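Local coordinates for mandelate racemase/muconate lactonizing protein (Thermobispora bispora, PDB 3VC5) that probably catalyses the magnesium-dependent dehydration of D-glucarate to 5-dehydro-4-deoxy-D-glucarate, the first step of a D-glucarate degradation pathway, at residues M350-A355 and V389-G394; D152-K157 and A354-A359; S341-S346 and G373-A378; L90-L95 and D140-A145. All blocks are in the same frame, centred on the assembly; numbering follows the deposited sequence.

Contact 1: M350-A355 and V389-G394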
loop_
_atom_site.group_PDB
_atom_site.type_symbol
_atom_site.label_atom_id
_atom_site.label_comp_id
_atom_site.label_asym_id
_atom_site.label_seq_id
_atom_site.Cartn_x
_atom_site.Cartn_y
_atom_site.Cartn_z
ATOM N N MET A 350 10.732 4.057 13.042
ATOM C CA MET A 350 10.857 5.126 12.059
ATOM C C MET A 350 11.901 4.810 11.023
ATOM O O MET A 350 11.721 5.052 9.818
ATOM C CB MET A 350 11.152 6.480 12.735
ATOM C CG MET A 350 10.006 6.964 13.634
ATOM S SD MET A 350 10.576 8.133 14.915
ATOM C CE MET A 350 10.772 9.619 13.968
ATOM N N THR A 351 13.023 4.295 11.504
ATOM C CA THR A 351 14.176 4.054 10.657
ATOM C C THR A 351 13.957 2.870 9.704
ATOM O O THR A 351 14.270 2.966 8.521
ATOM C CB THR A 351 15.434 3.875 11.532
ATOM O OG1 THR A 351 15.642 5.092 12.274
ATOM C CG2 THR A 351 16.676 3.552 10.682
ATOM N N HIS A 352 13.402 1.766 10.203
ATOM C CA HIS A 352 13.099 0.648 9.314
ATOM C C HIS A 352 12.067 1.058 8.271
ATOM O O HIS A 352 12.191 0.685 7.092
ATOM C CB HIS A 352 12.578 -0.589 10.104
ATOM C CG HIS A 352 13.656 -1.320 10.829
ATOM N ND1 HIS A 352 14.385 -2.333 10.240
ATOM C CD2 HIS A 352 14.109 -1.215 12.106
ATOM C CE1 HIS A 352 15.264 -2.800 11.117
ATOM N NE2 HIS A 352 15.118 -2.140 12.254
ATOM N N LEU A 353 11.045 1.803 8.699
ATOM C CA LEU A 353 10.009 2.229 7.747
ATOM C C LEU A 353 10.641 3.108 6.656
ATOM O O LEU A 353 10.466 2.870 5.442
ATOM C CB LEU A 353 8.898 3.002 8.475
ATOM C CG LEU A 353 7.863 3.718 7.581
ATOM C CD1 LEU A 353 7.079 2.720 6.694
ATOM C CD2 LEU A 353 6.922 4.532 8.465
ATOM N N ALA A 354 11.369 4.147 7.066
ATOM C CA ALA A 354 11.974 5.038 6.059
ATOM C C ALA A 354 12.997 4.303 5.173
ATOM O O ALA A 354 13.077 4.570 3.968
ATOM C CB ALA A 354 12.626 6.249 6.724
ATOM N N ALA A 355 13.802 3.410 5.762
ATOM C CA ALA A 355 14.829 2.717 4.978
ATOM C C ALA A 355 14.239 1.850 3.866
ATOM O O ALA A 355 14.867 1.666 2.813
ATOM C CB ALA A 355 15.739 1.844 5.905
ATOM N N VAL A 389 20.665 7.679 10.554
ATOM C CA VAL A 389 20.687 6.472 11.388
ATOM C C VAL A 389 20.829 5.244 10.497
ATOM O O VAL A 389 19.947 4.933 9.681
ATOM C CB VAL A 389 19.403 6.355 12.224
ATOM C CG1 VAL A 389 19.390 5.029 13.025
ATOM C CG2 VAL A 389 19.251 7.564 13.145
ATOM N N PRO A 390 21.959 4.543 10.615
ATOM C CA PRO A 390 22.066 3.310 9.858
ATOM C C PRO A 390 20.993 2.291 10.292
ATOM O O PRO A 390 20.673 2.184 11.485
ATOM C CB PRO A 390 23.491 2.814 10.203
ATOM C CG PRO A 390 24.248 4.039 10.671
ATOM C CD PRO A 390 23.181 4.843 11.402
ATOM N N VAL A 391 20.408 1.580 9.330
ATOM C CA VAL A 391 19.431 0.546 9.678
ATOM C C VAL A 391 20.061 -0.475 10.620
ATOM O O VAL A 391 21.127 -1.031 10.312
ATOM C CB VAL A 391 18.896 -0.211 8.455
ATOM C CG1 VAL A 391 17.882 -1.291 8.914
ATOM C CG2 VAL A 391 18.276 0.750 7.461
ATOM N N PRO A 392 19.418 -0.742 11.766
ATOM C CA PRO A 392 20.038 -1.699 12.700
ATOM C C PRO A 392 20.240 -3.057 12.035
ATOM O O PRO A 392 19.493 -3.419 11.118
ATOM C CB PRO A 392 19.017 -1.802 13.832
ATOM C CG PRO A 392 18.302 -0.473 13.806
ATOM C CD PRO A 392 18.264 -0.047 12.353
ATOM N N ASP A 393 21.248 -3.802 12.480
ATOM C CA ASP A 393 21.544 -5.074 11.830
ATOM C C ASP A 393 20.815 -6.262 12.457
ATOM O O ASP A 393 20.417 -7.186 11.749
ATOM C CB ASP A 393 23.060 -5.313 11.687
ATOM C CG ASP A 393 23.828 -5.026 12.960
ATOM O OD1 ASP A 393 24.915 -4.410 12.873
ATOM O OD2 ASP A 393 23.355 -5.423 14.043
ATOM N N GLY A 394 20.607 -6.228 13.771
ATOM C CA GLY A 394 19.929 -7.338 14.438
ATOM C C GLY A 394 18.606 -7.684 13.773
ATOM O O GLY A 394 18.116 -6.933 12.907
#
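The last turns of helix 344-355 lie against the end of strand 388-390 and the loop that leaves it, with His352 CA and Val391 CA, 6.3 Å apart, the nearest pair of CA atoms across the two segments. Thr351 points at the strand. With OG1 beside the backbone N (chi1 -61°), CG2 falls anti to that N, and Thr351 CG2 sits 3.7 Å from Val389 O. The threonine and Val389 side chains cross at about a right angle, with Thr351 OG1 3.8 Å from Val389 CG1. At the next residue, the His352 ring meets the loop obliquely: His352 CE1 lies 3.7 Å from Val391 CG1, while His352 NE2 lies 3.8 Å from Pro392 CD, the proline coming from the opposite direction. Ala355 CB also faces Val391, but that spacing is modelled too tightly to interpret. No hydrogen bond crosses the contact; the polar ends are engaged elsewhere. Thr351 OG1 bonds Tyr164 OH and Leu347 O, and the histidine bridges Ala151 N through ND1 and Leu397 O through NE2. The contact is thus a packed helix-to-strand seam of the barrel domain, Thr351 on Val389 and His352 on Val391 and Pro392, its buried polar atoms satisfied from other parts of the fold.

Contact 2: D152-K157 and A354-A359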
loop_
_atom_site.group_PDB
_atom_site.type_symbol
_atom_site.label_atom_id
_atom_site.label_comp_id
_atom_site.label_asym_id
_atom_site.label_seq_id
_atom_site.Cartn_x
_atom_site.Cartn_y
_atom_site.Cartn_z
ATOM N N ASP A 152 13.217 -5.846 6.087
ATOM C CA ASP A 152 13.035 -6.978 5.151
ATOM C C ASP A 152 11.562 -7.419 5.014
ATOM O O ASP A 152 11.182 -8.018 3.988
ATOM C CB ASP A 152 13.904 -8.178 5.545
ATOM C CG ASP A 152 15.327 -8.056 5.053
ATOM O OD1 ASP A 152 15.640 -7.106 4.275
ATOM O OD2 ASP A 152 16.142 -8.914 5.458
ATOM N N LEU A 153 10.743 -7.151 6.041
ATOM C CA LEU A 153 9.298 -7.411 5.988
ATOM C C LEU A 153 8.576 -6.370 5.143
ATOM O O LEU A 153 7.401 -6.519 4.847
ATOM C CB LEU A 153 8.683 -7.449 7.393
ATOM C CG LEU A 153 9.462 -8.322 8.411
ATOM C CD1 LEU A 153 8.870 -8.153 9.828
ATOM C CD2 LEU A 153 9.482 -9.796 7.979
ATOM N N LEU A 154 9.283 -5.305 4.789
ATOM C CA LEU A 154 8.702 -4.195 4.050
ATOM C C LEU A 154 9.354 -4.069 2.682
ATOM O O LEU A 154 9.244 -3.015 2.036
ATOM C CB LEU A 154 8.906 -2.891 4.850
ATOM C CG LEU A 154 8.284 -2.851 6.260
ATOM C CD1 LEU A 154 8.682 -1.575 6.980
ATOM C CD2 LEU A 154 6.760 -2.968 6.189
ATOM N N GLY A 155 10.043 -5.128 2.236
ATOM C CA GLY A 155 10.619 -5.134 0.893
ATOM C C GLY A 155 12.137 -4.985 0.831
ATOM O O GLY A 155 12.723 -4.989 -0.276
ATOM N N GLY A 156 12.773 -4.855 2.003
ATOM C CA GLY A 156 14.237 -4.703 2.084
ATOM C C GLY A 156 14.654 -3.235 2.029
ATOM O O GLY A 156 13.964 -2.410 1.424
ATOM N N LYS A 157 15.747 -2.888 2.706
ATOM C CA LYS A 157 16.190 -1.505 2.722
ATOM C C LYS A 157 16.625 -1.070 1.338
ATOM O O LYS A 157 17.304 -1.822 0.608
ATOM C CB LYS A 157 17.330 -1.295 3.702
ATOM C CG LYS A 157 18.609 -2.004 3.354
ATOM C CD LYS A 157 19.612 -1.937 4.526
ATOM C CE LYS A 157 20.902 -2.711 4.174
ATOM N NZ LYS A 157 21.963 -2.583 5.193
ATOM N N ALA A 354 11.369 4.147 7.066
ATOM C CA ALA A 354 11.974 5.038 6.059
ATOM C C ALA A 354 12.997 4.303 5.173
ATOM O O ALA A 354 13.077 4.570 3.968
ATOM C CB ALA A 354 12.626 6.249 6.724
ATOM N N ALA A 355 13.802 3.410 5.762
ATOM C CA ALA A 355 14.829 2.717 4.978
ATOM C C ALA A 355 14.239 1.850 3.866
ATOM O O ALA A 355 14.867 1.666 2.813
ATOM C CB ALA A 355 15.739 1.844 5.905
ATOM N N ALA A 356 13.056 1.297 4.118
ATOM C CA ALA A 356 12.461 0.288 3.237
ATOM C C ALA A 356 11.346 0.868 2.387
ATOM O O ALA A 356 10.634 0.104 1.729
ATOM C CB ALA A 356 11.907 -0.918 4.063
ATOM N N THR A 357 11.190 2.196 2.368
ATOM C CA THR A 357 10.068 2.775 1.628
ATOM C C THR A 357 10.664 3.708 0.594
ATOM O O THR A 357 11.158 4.795 0.921
ATOM C CB THR A 357 9.054 3.516 2.581
ATOM O OG1 THR A 357 8.583 2.576 3.559
ATOM C CG2 THR A 357 7.853 4.117 1.782
ATOM N N PRO A 358 10.625 3.289 -0.684
ATOM C CA PRO A 358 11.289 4.102 -1.694
ATOM C C PRO A 358 10.860 5.583 -1.687
ATOM O O PRO A 358 11.695 6.446 -1.888
ATOM C CB PRO A 358 10.893 3.423 -3.017
ATOM C CG PRO A 358 10.664 1.976 -2.637
ATOM C CD PRO A 358 10.170 1.983 -1.199
ATOM N N ALA A 359 9.580 5.879 -1.461
ATOM C CA ALA A 359 9.105 7.261 -1.572
ATOM C C ALA A 359 9.447 8.191 -0.396
ATOM O O ALA A 359 9.251 9.411 -0.500
ATOM C CB ALA A 359 7.595 7.292 -1.866
#
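Ala356 and Leu154 meet through their first side-chain carbons, each directed at the other segment, with Ala356 CB 3.7 Å from Leu154 CB. The same methyl, Ala356 CB, also rests 3.7 Å from Gly156 O, so it is held between a leucine and a backbone carbonyl. Alongside, Lys157 CB lies 4.2 Å from Ala355 CB; the lysine's CG stands between its backbone N and carbonyl carbon (chi1 66°), and from there the extended chain leads away from the alanines toward Asp160, with which NZ makes a long, weak ion pair. Between these side chains the backbones come close enough for two CA-H...O contacts: Ala356 CA to Gly156 O at 3.6 Å, and Lys157 CA to Ala355 O at 3.4 Å. Positive phi angles at Gly155 and Gly156, where a side chain would jam against the preceding carbonyl, let the loop turn here. Leu154 O and Ala356 O, two acceptors 3.4 Å apart, are both approached by His96 NE2 of the second subunit in weak hydrogen bonds. The contact thus joins the loop after helix 150-153 to the end of helix 344-355, beside helix 318-330, where Leu154 touches Val319, and strand 161-169, where Ala355 touches Val162.

Contact 3: S341-S346 and G373-A378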
loop_
_atom_site.group_PDB
_atom_site.type_symbol
_atom_site.label_atom_id
_atom_site.label_comp_id
_atom_site.label_asym_id
_atom_site.label_seq_id
_atom_site.Cartn_x
_atom_site.Cartn_y
_atom_site.Cartn_z
ATOM N N SER A 341 8.011 13.853 20.617
ATOM C CA SER A 341 9.040 13.419 21.583
ATOM C C SER A 341 8.959 11.915 21.738
ATOM O O SER A 341 7.872 11.395 22.052
ATOM C CB SER A 341 8.723 14.042 22.933
ATOM O OG SER A 341 8.676 15.457 22.797
ATOM N N HIS A 342 10.086 11.213 21.589
ATOM C CA HIS A 342 9.998 9.750 21.496
ATOM C C HIS A 342 11.313 9.089 21.886
ATOM O O HIS A 342 12.360 9.747 22.030
ATOM C CB HIS A 342 9.625 9.328 20.044
ATOM C CG HIS A 342 10.710 9.591 19.038
ATOM N ND1 HIS A 342 11.804 8.757 18.910
ATOM C CD2 HIS A 342 10.928 10.631 18.184
ATOM C CE1 HIS A 342 12.618 9.238 17.977
ATOM N NE2 HIS A 342 12.113 10.376 17.524
ATOM N N LEU A 343 11.252 7.774 22.076
ATOM C CA LEU A 343 12.413 7.005 22.512
ATOM C C LEU A 343 12.908 6.067 21.398
ATOM O O LEU A 343 12.573 6.251 20.204
ATOM C CB LEU A 343 12.046 6.246 23.798
ATOM C CG LEU A 343 11.553 7.149 24.925
ATOM C CD1 LEU A 343 11.174 6.267 26.116
ATOM C CD2 LEU A 343 12.642 8.155 25.323
ATOM N N GLY A 344 13.742 5.096 21.758
ATOM C CA GLY A 344 14.456 4.322 20.757
ATOM C C GLY A 344 13.626 3.252 20.046
ATOM O O GLY A 344 13.986 2.804 18.963
ATOM N N ILE A 345 12.520 2.825 20.651
ATOM C CA ILE A 345 11.642 1.862 19.971
ATOM C C ILE A 345 11.016 2.577 18.774
ATOM O O ILE A 345 11.074 2.088 17.636
ATOM C CB ILE A 345 10.578 1.309 20.919
ATOM C CG1 ILE A 345 11.260 0.452 21.999
ATOM C CG2 ILE A 345 9.486 0.517 20.117
ATOM C CD1 ILE A 345 10.364 0.264 23.241
ATOM N N SER A 346 10.479 3.767 19.024
ATOM C CA SER A 346 9.933 4.612 17.934
ATOM C C SER A 346 11.038 4.942 16.925
ATOM O O SER A 346 10.808 4.874 15.724
ATOM C CB SER A 346 9.333 5.907 18.472
ATOM O OG SER A 346 8.073 5.609 19.031
ATOM N N GLY A 373 19.756 11.589 25.438
ATOM C CA GLY A 373 20.252 10.248 25.717
ATOM C C GLY A 373 19.318 9.384 26.529
ATOM O O GLY A 373 19.590 8.188 26.697
ATOM N N GLN A 374 18.199 9.945 27.009
ATOM C CA GLN A 374 17.232 9.110 27.761
ATOM C C GLN A 374 16.665 8.019 26.848
ATOM O O GLN A 374 16.263 8.302 25.716
ATOM C CB GLN A 374 16.069 9.953 28.308
ATOM C CG GLN A 374 16.483 11.028 29.321
ATOM C CD GLN A 374 15.376 12.000 29.626
ATOM O OE1 GLN A 374 14.717 11.913 30.670
ATOM N NE2 GLN A 374 15.150 12.936 28.712
ATOM N N ASP A 375 16.574 6.784 27.332
ATOM C CA ASP A 375 16.013 5.739 26.495
ATOM C C ASP A 375 15.670 4.516 27.321
ATOM O O ASP A 375 16.121 4.404 28.470
ATOM C CB ASP A 375 16.966 5.365 25.368
ATOM C CG ASP A 375 16.236 4.983 24.070
ATOM O OD1 ASP A 375 15.050 4.550 24.131
ATOM O OD2 ASP A 375 16.854 5.130 22.988
ATOM N N VAL A 376 14.832 3.643 26.750
ATOM C CA VAL A 376 14.510 2.362 27.373
ATOM C C VAL A 376 15.120 1.172 26.625
ATOM O O VAL A 376 14.863 0.011 27.001
ATOM C CB VAL A 376 12.971 2.159 27.534
ATOM C CG1 VAL A 376 12.387 3.196 28.503
ATOM C CG2 VAL A 376 12.298 2.184 26.155
ATOM N N VAL A 377 15.900 1.419 25.565
ATOM C CA VAL A 377 16.594 0.305 24.893
ATOM C C VAL A 377 18.096 0.451 25.160
ATOM O O VAL A 377 18.571 1.547 25.490
ATOM C CB VAL A 377 16.316 0.230 23.377
ATOM C CG1 VAL A 377 14.789 0.157 23.118
ATOM C CG2 VAL A 377 16.890 1.465 22.668
ATOM N N ALA A 378 18.840 -0.636 24.983
ATOM C CA ALA A 378 20.301 -0.618 25.111
ATOM C C ALA A 378 20.942 0.320 24.074
ATOM O O ALA A 378 20.482 0.385 22.940
ATOM C CB ALA A 378 20.834 -2.022 24.953
#
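Ile345 and Val377 form the apolar centre, with Ile345 CG1 3.7 Å from Val377 CG1. Ile345 CD1 reaches Val376 CG2 at 4.0 Å, the isoleucine running obliquely to both valines. Val376 turns its other branch to a second partner, Val376 CG1 lying 4.1 Å from Leu343 CD1, where the two side chains run perpendicular. Leu343 CD2 sits 3.6 Å from Gln374 O. Beyond this apolar patch, Leu343 holds the N-cap position of helix 344-355 and Gly344 is its first residue; lacking a side chain, Gly344 leaves room for Val377 CG2 and the Asp375 carboxylate. Asp375, from the loop before strand 388-390, thus caps the helix start from a distant part of the chain: its OD1 accepts Gly344 N on the syn side at 2.8 Å (N-H...O 149°) and Val376 N on the anti side, also at 2.8 Å. An unusual chi1 of -146° puts the carboxylate there, where the helix N terminus would probably favour its charged form. Nearby, Glu69 of strand 65-71 takes the backbone N-H groups of Leu343 and Ser346. Ile345 also packs on Leu67 of that strand and on Ile55 of strand 50-60, while Met409 of helix 403-415 touches Leu343, Gln374 and Val376.

Contact 4: L90-L95 and D140-A145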
loop_
_atom_site.group_PDB
_atom_site.type_symbol
_atom_site.label_atom_id
_atom_site.label_comp_id
_atom_site.label_asym_id
_atom_site.label_seq_id
_atom_site.Cartn_x
_atom_site.Cartn_y
_atom_site.Cartn_z
ATOM N N LEU A 90 -4.434 -14.326 19.731
ATOM C CA LEU A 90 -4.271 -13.942 18.328
ATOM C C LEU A 90 -2.832 -14.167 17.879
ATOM O O LEU A 90 -1.875 -14.059 18.668
ATOM C CB LEU A 90 -4.695 -12.480 18.078
ATOM C CG LEU A 90 -6.167 -12.107 18.316
ATOM C CD1 LEU A 90 -6.448 -10.636 18.035
ATOM C CD2 LEU A 90 -7.114 -13.014 17.511
ATOM N N ASP A 91 -2.687 -14.488 16.605
ATOM C CA ASP A 91 -1.398 -14.761 16.006
ATOM C C ASP A 91 -0.702 -13.458 15.563
ATOM O O ASP A 91 -1.369 -12.556 15.082
ATOM C CB ASP A 91 -1.672 -15.648 14.800
ATOM C CG ASP A 91 -0.438 -16.161 14.183
ATOM O OD1 ASP A 91 -0.084 -17.314 14.462
ATOM O OD2 ASP A 91 0.174 -15.409 13.431
ATOM N N VAL A 92 0.619 -13.361 15.728
ATOM C CA VAL A 92 1.352 -12.119 15.392
ATOM C C VAL A 92 1.435 -11.804 13.884
ATOM O O VAL A 92 1.821 -10.689 13.503
ATOM C CB VAL A 92 2.797 -12.089 15.980
ATOM C CG1 VAL A 92 2.787 -12.165 17.520
ATOM C CG2 VAL A 92 3.682 -13.186 15.356
ATOM N N TYR A 93 1.094 -12.766 13.015
ATOM C CA TYR A 93 1.003 -12.488 11.574
ATOM C C TYR A 93 -0.387 -11.986 11.236
ATOM O O TYR A 93 -0.606 -11.462 10.131
ATOM C CB TYR A 93 1.297 -13.744 10.726
ATOM C CG TYR A 93 2.728 -14.192 10.834
ATOM C CD1 TYR A 93 3.688 -13.735 9.941
ATOM C CD2 TYR A 93 3.129 -15.059 11.854
ATOM C CE1 TYR A 93 5.041 -14.142 10.048
ATOM C CE2 TYR A 93 4.457 -15.457 11.974
ATOM C CZ TYR A 93 5.405 -14.994 11.075
ATOM O OH TYR A 93 6.721 -15.407 11.204
ATOM N N ALA A 94 -1.328 -12.157 12.160
ATOM C CA ALA A 94 -2.744 -11.839 11.848
ATOM C C ALA A 94 -3.059 -10.369 12.094
ATOM O O ALA A 94 -3.907 -10.034 12.934
ATOM C CB ALA A 94 -3.680 -12.720 12.653
ATOM N N LEU A 95 -2.386 -9.497 11.332
ATOM C CA LEU A 95 -2.482 -8.064 11.558
ATOM C C LEU A 95 -3.873 -7.538 11.248
ATOM O O LEU A 95 -4.340 -6.645 11.947
ATOM C CB LEU A 95 -1.453 -7.296 10.744
ATOM C CG LEU A 95 -0.003 -7.524 11.155
ATOM C CD1 LEU A 95 0.951 -6.698 10.249
ATOM C CD2 LEU A 95 0.200 -7.216 12.619
ATOM N N ASP A 140 8.262 -6.661 14.962
ATOM C CA ASP A 140 9.535 -6.967 15.677
ATOM C C ASP A 140 9.633 -8.493 15.846
ATOM O O ASP A 140 10.652 -9.111 15.511
ATOM C CB ASP A 140 9.532 -6.203 17.029
ATOM C CG ASP A 140 10.863 -6.201 17.757
ATOM O OD1 ASP A 140 11.928 -6.516 17.165
ATOM O OD2 ASP A 140 10.813 -5.841 18.968
ATOM N N ILE A 141 8.553 -9.107 16.315
ATOM C CA ILE A 141 8.500 -10.564 16.517
ATOM C C ILE A 141 8.627 -11.344 15.196
ATOM O O ILE A 141 9.374 -12.333 15.118
ATOM C CB ILE A 141 7.227 -10.968 17.257
ATOM C CG1 ILE A 141 7.272 -10.479 18.726
ATOM C CG2 ILE A 141 7.061 -12.499 17.247
ATOM C CD1 ILE A 141 5.877 -10.400 19.404
ATOM N N GLN A 142 7.898 -10.928 14.160
ATOM C CA GLN A 142 8.047 -11.582 12.856
ATOM C C GLN A 142 9.491 -11.529 12.356
ATOM O O GLN A 142 10.008 -12.512 11.818
ATOM C CB GLN A 142 7.130 -10.951 11.813
ATOM C CG GLN A 142 5.656 -11.135 12.053
ATOM C CD GLN A 142 4.844 -10.522 10.928
ATOM O OE1 GLN A 142 5.326 -10.405 9.769
ATOM N NE2 GLN A 142 3.629 -10.095 11.248
ATOM N N GLY A 143 10.137 -10.368 12.483
ATOM C CA GLY A 143 11.544 -10.248 12.120
ATOM C C GLY A 143 12.425 -11.191 12.939
ATOM O O GLY A 143 13.321 -11.859 12.394
ATOM N N LYS A 144 12.204 -11.246 14.250
ATOM C CA LYS A 144 12.991 -12.172 15.086
ATOM C C LYS A 144 12.780 -13.629 14.660
ATOM O O LYS A 144 13.732 -14.434 14.627
ATOM C CB LYS A 144 12.659 -12.009 16.563
ATOM C CG LYS A 144 13.097 -10.659 17.119
ATOM C CD LYS A 144 12.811 -10.565 18.613
ATOM C CE LYS A 144 13.133 -9.174 19.177
ATOM N NZ LYS A 144 12.902 -9.131 20.624
ATOM N N ALA A 145 11.539 -13.975 14.334
ATOM C CA ALA A 145 11.260 -15.358 13.941
ATOM C C ALA A 145 11.995 -15.692 12.641
ATOM O O ALA A 145 12.450 -16.818 12.457
ATOM C CB ALA A 145 9.742 -15.612 13.794
HETATM O O HOH W 1 8.763 -14.224 10.042
HETATM O O HOH W 2 1.488 -10.232 8.775
#
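Gln142 NE2 is gripped by two groups: it donates to Val92 O at 3.0 Å (N-H...O 151°), and more distantly, at 3.3 Å, to a water that in turn donates to Tyr93 O. The amide thereby links helix 123-146 to a type I beta turn, Asp91 to Ala94, just before helix 95-106, within the N-terminal capping domain of this enolase-superfamily protein. Val92 O lies close to the amide plane of Gln142, which, with the water and the stack on Tyr93, probably limits the amide's rotation. The glutamine chain, extended beyond CG, runs obliquely across one face of the Tyr93 ring: Gln142 CG makes a CH-pi contact 4.0 Å from the ring centroid, over that face and offset toward the rim, and the amide stacks with the ring at 24° between planes, Gln142 CD lying 3.6 Å from Tyr93 CD1. Beside this stack, Val92 and Ile141 meet crosswise, methyl to methyl, with Val92 CG2 3.9 Å from Ile141 CG2. The turn itself is braced by an Asx turn in which Asp91 OD2 accepts Tyr93 N at 2.8 Å. That same OD2 also pairs with Arg148 of the second subunit in a salt bridge, and Arg148 packs on Tyr93, so the turn faces the dimer interface. At the far end of the ring, a second water sits 2.6 Å from Tyr93 OH and donates to Gln142 O.

Helix 344-355 connects three of the contacts: contact 3 lies at its start and contacts 1 and 2 share Ala354 and Ala355 near its end. Contacts 1 and 2 have centres 9 Å apart and touch, Leu154 CD1 lying 4.1 Å from Leu353 CA. Contact 1 also reaches contact 3, about 14 Å away between centres, through Met350 SD against His342 NE2. Contact 4, its centre about 18 Å from the centres of contacts 1 and 2, touches contact 2 where Leu153 CD1 meets Gly143 N. Both contacts 2 and 4 border the second subunit. All lie away from the annotated magnesium ligands Asp239, Glu264 and Asn287 and from the predicted proton acceptors Lys211 and His338.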